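Local coordinates for protein homoserine kinase (Cytophaga hutchinsonii, PDB 4P52) that catalyses the ATP-dependent phosphorylation of L-homoserine to O-phospho-L-homoserine, as a member of the GHMP kinase family, at residues A[33-38]-A[287-292]; A[80-83]-A[87-90]; A[92-97]-A[130-135]. All coordinates share one frame; numbering follows the deposited sequence.

Contact 1 joins the two halves of the GHMP kinase fold: strand 26-36 of the mixed sheet meets strand 288-292 of the antiparallel four-stranded sheet. Contacts 2 and 3 lie on the same side of the chain's centre, sharing helix 86-98, with their centres 13 Å apart. Contact 2 ties the start of that helix to the loop before it, and contact 3 packs its later turns against helix 120-135. Both are nested in the long loop closed by contact 1, yet lie 28 and 29 Å from it between centres. By analogy with other GHMP kinases, contact 1 is probably the nearest of the three to the active site.

Contact 1 (A[33-38]-A[287-292])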
# COMPACT_ATOMS: atom_id res chain seq x y z
N ALA A 33 -18.86 15.42 -5.05
CA ALA A 33 -18.55 14.71 -3.80
C ALA A 33 -17.41 13.68 -4.02
O ALA A 33 -17.24 13.13 -5.12
CB ALA A 33 -19.80 14.01 -3.28
N THR A 34 -16.64 13.44 -2.97
CA THR A 34 -15.57 12.46 -3.03
C THR A 34 -15.69 11.55 -1.83
O THR A 34 -16.17 11.97 -0.79
CB THR A 34 -14.19 13.13 -2.97
OG1 THR A 34 -14.19 14.12 -1.94
CG2 THR A 34 -13.84 13.79 -4.29
N VAL A 35 -15.25 10.32 -1.99
CA VAL A 35 -15.13 9.40 -0.86
C VAL A 35 -13.65 9.25 -0.44
O VAL A 35 -12.84 8.68 -1.17
CB VAL A 35 -15.72 8.02 -1.20
CG1 VAL A 35 -15.48 7.04 -0.06
CG2 VAL A 35 -17.20 8.15 -1.52
N ALA A 36 -13.31 9.74 0.74
CA ALA A 36 -11.95 9.59 1.25
C ALA A 36 -11.78 8.38 2.20
O ALA A 36 -12.77 7.80 2.66
CB ALA A 36 -11.48 10.88 1.89
N ASN A 37 -10.51 8.01 2.44
CA ASN A 37 -10.12 6.86 3.24
C ASN A 37 -10.36 5.51 2.58
O ASN A 37 -9.46 4.66 2.54
CB ASN A 37 -10.66 6.97 4.65
CG ASN A 37 -10.30 8.31 5.28
OD1 ASN A 37 -9.24 8.89 4.98
ND2 ASN A 37 -11.19 8.84 6.10
N VAL A 38 -11.53 5.31 1.99
CA VAL A 38 -11.77 4.08 1.21
C VAL A 38 -11.34 2.84 2.03
O VAL A 38 -10.48 2.06 1.61
CB VAL A 38 -11.07 4.12 -0.18
CG1 VAL A 38 -11.50 2.95 -1.06
CG2 VAL A 38 -11.33 5.45 -0.90
N SER A 287 -21.60 9.59 6.57
CA SER A 287 -21.83 8.80 5.34
C SER A 287 -21.01 7.53 5.26
O SER A 287 -19.88 7.45 5.77
CB SER A 287 -21.59 9.64 4.08
OG SER A 287 -22.58 10.65 4.02
N ILE A 288 -21.61 6.54 4.60
CA ILE A 288 -21.07 5.21 4.49
C ILE A 288 -21.09 4.83 3.02
O ILE A 288 -22.03 5.18 2.30
CB ILE A 288 -21.96 4.22 5.28
CG1 ILE A 288 -22.01 4.65 6.75
CG2 ILE A 288 -21.46 2.78 5.15
CD1 ILE A 288 -22.93 3.82 7.61
N PHE A 289 -20.07 4.12 2.57
CA PHE A 289 -20.05 3.71 1.16
C PHE A 289 -19.83 2.22 1.08
O PHE A 289 -19.22 1.60 1.98
CB PHE A 289 -18.96 4.44 0.37
CG PHE A 289 -17.58 3.93 0.65
CD1 PHE A 289 -16.93 4.28 1.83
CD2 PHE A 289 -16.96 3.07 -0.24
CE1 PHE A 289 -15.66 3.77 2.12
CE2 PHE A 289 -15.69 2.55 0.04
CZ PHE A 289 -15.05 2.89 1.22
N ALA A 290 -20.30 1.64 -0.02
CA ALA A 290 -20.04 0.24 -0.29
C ALA A 290 -19.55 0.12 -1.73
O ALA A 290 -19.92 0.96 -2.57
CB ALA A 290 -21.29 -0.60 -0.05
N LEU A 291 -18.72 -0.88 -2.00
CA LEU A 291 -18.29 -1.11 -3.35
C LEU A 291 -18.92 -2.39 -3.83
O LEU A 291 -19.11 -3.32 -3.03
CB LEU A 291 -16.76 -1.13 -3.46
CG LEU A 291 -16.01 0.17 -3.07
CD1 LEU A 291 -14.51 -0.03 -3.21
CD2 LEU A 291 -16.41 1.36 -3.92
N SER A 292 -19.30 -2.42 -5.10
CA SER A 292 -19.78 -3.65 -5.73
C SER A 292 -19.38 -3.66 -7.20
O SER A 292 -18.77 -2.70 -7.68
CB SER A 292 -21.29 -3.81 -5.58
OG SER A 292 -21.95 -2.65 -6.07
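Val38, whose CA rests 3.5 Å from Phe289 CZ, makes a weak backbone bond from its own N to Ala36 O (2.9 Å). Asn37, with positive phi, forms the corner between them, and the turn fits a classic gamma turn. It follows strand 26-36, and as in other GHMP kinases this segment probably lies near the substrate pocket. Val35 of the strand and Val38 of the turn together meet Phe289 of strand 288-292, joining the amino-terminal mixed sheet to the carboxy-terminal antiparallel sheet.

Phe289 is the centre of the contact. Its CG sits between the backbone N and the carbonyl carbon (chi1 75°), which directs the ring toward 33-38. Val35 supplies the partner: with chi1 near 175°, CG1 extends opposite its own backbone N and settles over one face of the ring, 3.9 Å from the centroid and 19° off the normal, a CH-pi contact. The methyl sits nearer the rim than the middle, with Phe289 CD1 as its closest ring atom at 3.6 Å. A beta-branched valine suits a strand and offers a compact methyl to a flat surface. Leu291 CG lies at the ring's edge, in its plane, and Ile197 of strand 194-200 touches both Val35 and Phe289. With an alanine at Phe289 the ring is gone, which would probably open a gap between the two sheets and leave Val35 CG1 without the face it packs on.

Asn37 OD1 accepts from Asp43 N, and Ala36 bonds through its backbone to Gly283. The far end of the ring has one more apolar neighbour, Val38 CG1, 4.2 Å from Phe289 CZ.

Contact 2 (A[80-83]-A[87-90]); sequences KDAE and VSIS
The flat peptide group joining Ala82 to Glu83 is held at two points. Ser88 OG donates to Ala82 O (2.8 Å), coming in at a C=O...donor angle of 110° and tilted 22° from the carbonyl plane. At the group's other end, Glu83 N donates to Asp81 OD1 (2.9 Å), which it meets nearly along the C-O axis of the carboxylate. That second bond makes an Asx turn, for which an aspartate two residues before the amide is well suited. Between them the two bonds limit how far this peptide can rotate.

Serine fits its place because a short hydroxyl can reach back to the incoming loop without leaving the helix. With chi1 at 40°, OG lies between the backbone N and the carbonyl carbon of Ser88; it is also hydrogen-bonded to Asn85 O, so its one proton must be shared between the two carbonyls or go to one at a time. Ala82, small enough for a close approach, brings CB to 3.9 Å from Ser88 OG. Ile89 adds apolar cover, its CG1 lying 3.8 Å from Ala82 O and its CD1 reaching toward the Glu83 carbonyl.

The contact fastens the loop to the start of helix 86-98, which belongs to the beta-alpha-beta crossover between parallel strands 66-72 and 103-110. Ser88 packs on Val66, Ile68 and Ile106 of these strands, while Ile89 faces Leu155 and Ala156 of helix 146-157.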
# COMPACT_ATOMS: atom_id res chain seq x y z
N LYS A 80 -19.98 34.36 5.30
CA LYS A 80 -20.26 35.29 4.21
C LYS A 80 -19.06 36.22 3.93
O LYS A 80 -18.94 36.78 2.85
CB LYS A 80 -21.55 36.09 4.50
CG LYS A 80 -22.88 35.31 4.42
CD LYS A 80 -23.49 35.34 3.01
CE LYS A 80 -25.00 35.07 2.97
NZ LYS A 80 -25.65 35.14 1.60
N ASP A 81 -18.16 36.36 4.91
CA ASP A 81 -16.99 37.23 4.79
C ASP A 81 -15.92 36.58 3.90
O ASP A 81 -15.50 35.44 4.15
CB ASP A 81 -16.43 37.54 6.19
CG ASP A 81 -15.24 38.52 6.18
OD1 ASP A 81 -14.22 38.26 5.50
OD2 ASP A 81 -15.31 39.54 6.90
N ALA A 82 -15.47 37.32 2.89
CA ALA A 82 -14.56 36.80 1.84
C ALA A 82 -13.20 36.29 2.33
O ALA A 82 -12.57 35.46 1.68
CB ALA A 82 -14.36 37.84 0.74
N GLU A 83 -12.74 36.81 3.46
CA GLU A 83 -11.42 36.43 3.99
C GLU A 83 -11.55 35.26 4.94
O GLU A 83 -10.55 34.71 5.38
CB GLU A 83 -10.73 37.61 4.69
CG GLU A 83 -10.86 38.91 3.91
CD GLU A 83 -9.68 39.85 4.11
OE1 GLU A 83 -9.38 40.19 5.28
OE2 GLU A 83 -9.07 40.24 3.08
N VAL A 87 -13.83 29.42 -0.59
CA VAL A 87 -13.89 29.65 -2.02
C VAL A 87 -13.26 31.00 -2.38
O VAL A 87 -12.44 31.09 -3.30
CB VAL A 87 -15.34 29.62 -2.51
CG1 VAL A 87 -15.41 29.90 -4.00
CG2 VAL A 87 -15.98 28.28 -2.19
N SER A 88 -13.62 32.05 -1.66
CA SER A 88 -13.06 33.37 -1.91
C SER A 88 -11.56 33.46 -1.59
O SER A 88 -10.81 34.14 -2.30
CB SER A 88 -13.88 34.45 -1.20
OG SER A 88 -14.29 34.03 0.08
N ILE A 89 -11.12 32.74 -0.55
CA ILE A 89 -9.69 32.73 -0.18
C ILE A 89 -8.90 32.11 -1.33
O ILE A 89 -7.92 32.69 -1.79
CB ILE A 89 -9.41 32.01 1.16
CG1 ILE A 89 -9.97 32.81 2.34
CG2 ILE A 89 -7.90 31.76 1.37
CD1 ILE A 89 -10.13 32.00 3.62
N SER A 90 -9.36 30.96 -1.81
CA SER A 90 -8.74 30.27 -2.93
C SER A 90 -8.58 31.12 -4.19
O SER A 90 -7.50 31.16 -4.80
CB SER A 90 -9.59 29.07 -3.31
OG SER A 90 -9.77 28.27 -2.17

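Contact 3 (A[92-97]-A[130-135]); sequences LRYLET and YAINQL
Tyr94 of helix 86-98 and Asn133 of helix 120-135 make the direct polar link. Tyr94 OH donates to Asn133 OD1 (2.6 Å), in the carbonyl plane and on a lone pair. Ring and amide planes stand 77° apart, and OD1 lies at the ring's edge, near its plane. The phenol suits the place because it carries a hydroxyl at the end of a long rigid apolar group, able to span the interface. An ordered water reinforces the link: it donates to Tyr94 OH (2.7 Å) and to Asn133 O (2.7 Å). The tyrosine oxygen thus gives one bond and receives another, and the same asparagine is held through its side chain and its backbone. Its ND2 bonds to Met140 O beyond the helix, which fixes which way the amide is turned.

The apolar contacts centre on Ile132. Its CG2 methyl lies over one face of the Tyr94 ring, 3.9 Å from the centroid, a CH-pi contact displaced toward the rim. Tyr94 CG stands opposite its own backbone N (chi1 169°), which carries the ring across to the neighbouring helix. Ile132 CG1 also borders the ring, and meets Leu95 CD2 at 4.1 Å.

The short helix segments come within 10.5 Å of each other, axis to axis, at 38°, a separation bridged by these side chains. Leu145 in a loop touches both Tyr94 and Asn133. Behind Ile132, Leu58 of strand 52-61 joins the packing, while Ala131 rests on Val29 of strand 26-36; the two helices lie side by side on the mixed sheet, helix 120-135 over strands 26-36 and 52-61.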
# COMPACT_ATOMS: atom_id res chain seq x y z
N LEU A 92 -8.92 34.41 -4.43
CA LEU A 92 -8.08 35.58 -4.16
C LEU A 92 -6.60 35.25 -4.31
O LEU A 92 -5.84 36.04 -4.90
CB LEU A 92 -8.39 36.19 -2.80
CG LEU A 92 -7.77 37.56 -2.46
CD1 LEU A 92 -8.01 38.66 -3.51
CD2 LEU A 92 -8.21 37.99 -1.07
N ARG A 93 -6.20 34.07 -3.81
CA ARG A 93 -4.80 33.63 -3.87
C ARG A 93 -4.40 33.36 -5.29
O ARG A 93 -3.28 33.68 -5.69
CB ARG A 93 -4.53 32.40 -3.01
CG ARG A 93 -4.66 32.62 -1.50
CD ARG A 93 -3.72 33.69 -0.93
NE ARG A 93 -2.30 33.34 -1.06
CZ ARG A 93 -1.68 32.38 -0.38
NH1 ARG A 93 -2.34 31.62 0.49
NH2 ARG A 93 -0.39 32.16 -0.58
N TYR A 94 -5.32 32.80 -6.07
CA TYR A 94 -5.03 32.50 -7.45
C TYR A 94 -4.73 33.81 -8.18
O TYR A 94 -3.67 33.96 -8.79
CB TYR A 94 -6.19 31.71 -8.06
CG TYR A 94 -6.17 31.53 -9.57
CD1 TYR A 94 -6.67 32.51 -10.41
CD2 TYR A 94 -5.68 30.35 -10.15
CE1 TYR A 94 -6.69 32.34 -11.78
CE2 TYR A 94 -5.68 30.18 -11.54
CZ TYR A 94 -6.19 31.18 -12.35
OH TYR A 94 -6.21 31.05 -13.73
N LEU A 95 -5.66 34.76 -8.08
CA LEU A 95 -5.49 36.08 -8.67
C LEU A 95 -4.20 36.74 -8.21
O LEU A 95 -3.47 37.29 -9.03
CB LEU A 95 -6.69 36.99 -8.35
CG LEU A 95 -8.05 36.50 -8.86
CD1 LEU A 95 -9.19 37.36 -8.33
CD2 LEU A 95 -8.11 36.41 -10.38
N GLU A 96 -3.89 36.67 -6.92
CA GLU A 96 -2.64 37.26 -6.45
C GLU A 96 -1.41 36.62 -7.07
O GLU A 96 -0.56 37.33 -7.60
CB GLU A 96 -2.56 37.30 -4.94
CG GLU A 96 -3.43 38.40 -4.36
CD GLU A 96 -3.72 38.23 -2.89
OE1 GLU A 96 -3.50 37.12 -2.32
OE2 GLU A 96 -4.19 39.22 -2.29
N THR A 97 -1.32 35.30 -7.04
CA THR A 97 -0.21 34.59 -7.68
C THR A 97 0.08 35.03 -9.13
O THR A 97 1.23 35.21 -9.50
CB THR A 97 -0.43 33.08 -7.64
OG1 THR A 97 -0.38 32.67 -6.27
CG2 THR A 97 0.65 32.33 -8.42
N TYR A 130 -11.33 25.93 -10.22
CA TYR A 130 -11.59 25.51 -11.56
C TYR A 130 -12.29 26.61 -12.31
O TYR A 130 -11.89 26.94 -13.42
CB TYR A 130 -12.49 24.30 -11.55
CG TYR A 130 -12.52 23.57 -12.83
CD1 TYR A 130 -11.51 22.65 -13.15
CD2 TYR A 130 -13.56 23.77 -13.75
CE1 TYR A 130 -11.53 21.94 -14.36
CE2 TYR A 130 -13.59 23.07 -14.96
CZ TYR A 130 -12.56 22.16 -15.25
OH TYR A 130 -12.58 21.46 -16.43
N ALA A 131 -13.33 27.18 -11.69
CA ALA A 131 -14.13 28.25 -12.31
C ALA A 131 -13.28 29.43 -12.72
O ALA A 131 -13.34 29.84 -13.88
CB ALA A 131 -15.25 28.70 -11.40
N ILE A 132 -12.50 29.97 -11.77
CA ILE A 132 -11.74 31.21 -12.02
C ILE A 132 -10.72 30.98 -13.13
O ILE A 132 -10.51 31.86 -13.99
CB ILE A 132 -11.09 31.79 -10.74
CG1 ILE A 132 -10.54 33.20 -10.98
CG2 ILE A 132 -9.97 30.91 -10.20
CD1 ILE A 132 -11.61 34.22 -11.31
N ASN A 133 -10.14 29.79 -13.14
CA ASN A 133 -9.13 29.46 -14.12
C ASN A 133 -9.71 29.39 -15.54
O ASN A 133 -9.14 29.93 -16.49
CB ASN A 133 -8.43 28.15 -13.75
CG ASN A 133 -7.23 27.86 -14.63
OD1 ASN A 133 -6.31 28.70 -14.75
ND2 ASN A 133 -7.21 26.67 -15.22
N GLN A 134 -10.85 28.75 -15.69
CA GLN A 134 -11.43 28.70 -17.00
C GLN A 134 -11.95 30.06 -17.43
O GLN A 134 -11.67 30.50 -18.53
CB GLN A 134 -12.49 27.62 -17.11
CG GLN A 134 -12.94 27.48 -18.57
CD GLN A 134 -13.56 26.14 -18.89
OE1 GLN A 134 -13.10 25.10 -18.39
NE2 GLN A 134 -14.60 26.14 -19.74
N LEU A 135 -12.67 30.75 -16.55
CA LEU A 135 -13.22 32.07 -16.85
C LEU A 135 -12.17 33.10 -17.32
O LEU A 135 -12.46 33.91 -18.19
CB LEU A 135 -13.98 32.62 -15.64
CG LEU A 135 -14.65 33.99 -15.79
CD1 LEU A 135 -15.91 33.93 -16.65
CD2 LEU A 135 -15.01 34.51 -14.41
O HOH W 1 -7.11 31.63 -16.24